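Local coordinates for protein ATP grasp ligase (Microcystis aeruginosa MRC, PDB 5IG9) that probably acts as an ATP-grasp ligase that closes side-chain rings in microviridin precursor peptides, at residues K260-E263 and K264-E268. Sequence-based numbering, arbitrary orientation.
Sequences KTIE and KQLLE
Lys264 and Lys260 are joined by a backbone bond near the start of helix 260-273, from Lys264 N to Lys260 O at 3.0 Å. The contact is local, one turn of alpha-helix meeting the next. Leu266 N to Ile262 O (2.9 Å) and Leu267 N to Glu263 O (3.1 Å) repeat the i to i+4 pattern, and Gln265 N bonds Thr261 O in the same way.

Lys264 lies on the exposed side. Its CG rests 3.4 Å from Thr261 O. The chain then bends (chi2 113°) and runs on extended, which carries the ammonium group one turn forward to Glu268. Glu263 meets the next turn mainly through its backbone. Its CB sits against the start of that turn, and its side chain touches Leu258 in the preceding loop.

Ile262 faces the protein. Its CG2 lies 4.3 Å from CD1 of Leu266, an apolar pair along one side of the helix. Both side chains pack on Met282 of strand 277-284, and Leu266 also reaches strand 214-221. The helix is thus seated on the five-stranded antiparallel sheet that holds both strands.

Gln265 lies alongside Thr261, with both side chains pointing the same way. The extended chain (chi2 173°) carries the amide out beside Thr261, and its turn about chi3 (-55°) puts OE1 3.6 Å from CD1 of Ile262 and 3.8 Å from CG2 of Thr261. NE2 bonds the carbonyl of Leu135, tying the helix to the region after helix 125-134. With an alanine here, Leu135 O would probably lose this donor and the flank of Ile262 CD1 would be less covered.

On the exposed side, Lys264 NZ forms a salt bridge with Glu268 OE2 at 3.1 Å, approaching nearly along the carboxylate C-O axis.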
loop_
_atom_site.group_PDB
_atom_site.type_symbol
_atom_site.label_atom_id
_atom_site.label_comp_id
_atom_site.label_asym_id
_atom_site.label_seq_id
_atom_site.Cartn_x
_atom_site.Cartn_y
_atom_site.Cartn_z
ATOM N N LYS A 260 8.622 -14.193 -29.531
ATOM C CA LYS A 260 7.349 -13.482 -29.582
ATOM C C LYS A 260 6.336 -14.053 -28.597
ATOM O O LYS A 260 5.407 -13.344 -28.199
ATOM C CB LYS A 260 6.769 -13.508 -30.998
ATOM C CG LYS A 260 6.070 -14.804 -31.370
ATOM C CD LYS A 260 5.093 -14.605 -32.521
ATOM C CE LYS A 260 3.857 -13.832 -32.080
ATOM N NZ LYS A 260 2.847 -13.732 -33.173
ATOM N N THR A 261 6.501 -15.314 -28.191
ATOM C CA THR A 261 5.620 -15.891 -27.182
ATOM C C THR A 261 5.884 -15.284 -25.811
ATOM O O THR A 261 4.943 -14.964 -25.076
ATOM C CB THR A 261 5.794 -17.408 -27.137
ATOM O OG1 THR A 261 5.473 -17.965 -28.418
ATOM C CG2 THR A 261 4.885 -18.019 -26.083
ATOM N N ILE A 262 7.157 -15.113 -25.452
ATOM C CA ILE A 262 7.492 -14.471 -24.184
ATOM C C ILE A 262 7.040 -13.016 -24.188
ATOM O O ILE A 262 6.515 -12.510 -23.189
ATOM C CB ILE A 262 9.002 -14.594 -23.902
ATOM C CG1 ILE A 262 9.436 -16.062 -23.906
ATOM C CG2 ILE A 262 9.351 -13.936 -22.573
ATOM C CD1 ILE A 262 8.828 -16.882 -22.801
ATOM N N GLU A 263 7.230 -12.320 -25.315
ATOM C CA GLU A 263 6.799 -10.927 -25.403
ATOM C C GLU A 263 5.292 -10.800 -25.219
ATOM O O GLU A 263 4.818 -9.895 -24.523
ATOM C CB GLU A 263 7.222 -10.324 -26.743
ATOM C CG GLU A 263 8.691 -9.965 -26.829
ATOM C CD GLU A 263 9.025 -9.238 -28.114
ATOM O OE1 GLU A 263 8.117 -9.087 -28.957
ATOM O OE2 GLU A 263 10.190 -8.817 -28.282
ATOM N N LYS A 264 4.520 -11.696 -25.838
ATOM C CA LYS A 264 3.070 -11.618 -25.704
ATOM C C LYS A 264 2.618 -12.005 -24.301
ATOM O O LYS A 264 1.594 -11.507 -23.822
ATOM C CB LYS A 264 2.391 -12.497 -26.756
ATOM C CG LYS A 264 1.978 -13.879 -26.277
ATOM C CD LYS A 264 0.462 -14.020 -26.241
ATOM C CE LYS A 264 0.032 -15.397 -25.754
ATOM N NZ LYS A 264 -1.450 -15.545 -25.801
ATOM N N GLN A 265 3.370 -12.875 -23.621
ATOM C CA GLN A 265 3.007 -13.244 -22.257
ATOM C C GLN A 265 3.309 -12.112 -21.284
ATOM O O GLN A 265 2.539 -11.869 -20.349
ATOM C CB GLN A 265 3.738 -14.522 -21.840
ATOM C CG GLN A 265 3.217 -15.789 -22.509
ATOM C CD GLN A 265 4.068 -17.005 -22.198
ATOM O OE1 GLN A 265 5.278 -17.004 -22.421
ATOM N NE2 GLN A 265 3.438 -18.050 -21.673
ATOM N N LEU A 266 4.424 -11.407 -21.485
ATOM C CA LEU A 266 4.728 -10.264 -20.633
ATOM C C LEU A 266 3.734 -9.132 -20.852
ATOM O O LEU A 266 3.410 -8.400 -19.911
ATOM C CB LEU A 266 6.154 -9.779 -20.886
ATOM C CG LEU A 266 7.269 -10.745 -20.493
ATOM C CD1 LEU A 266 8.612 -10.129 -20.822
ATOM C CD2 LEU A 266 7.182 -11.109 -19.020
ATOM N N LEU A 267 3.236 -8.975 -22.078
ATOM C CA LEU A 267 2.205 -7.973 -22.321
ATOM C C LEU A 267 0.904 -8.344 -21.623
ATOM O O LEU A 267 0.207 -7.469 -21.098
ATOM C CB LEU A 267 1.982 -7.796 -23.820
ATOM C CG LEU A 267 3.045 -6.989 -24.560
ATOM C CD1 LEU A 267 2.659 -6.857 -26.020
ATOM C CD2 LEU A 267 3.236 -5.618 -23.924
ATOM N N GLU A 268 0.556 -9.633 -21.601
ATOM C CA GLU A 268 -0.620 -10.043 -20.842
ATOM C C GLU A 268 -0.406 -9.851 -19.350
ATOM O O GLU A 268 -1.366 -9.610 -18.611
ATOM C CB GLU A 268 -0.976 -11.499 -21.134
ATOM C CG GLU A 268 -1.332 -11.775 -22.577
ATOM C CD GLU A 268 -2.481 -12.755 -22.713
ATOM O OE1 GLU A 268 -3.435 -12.673 -21.908
ATOM O OE2 GLU A 268 -2.430 -13.610 -23.623
#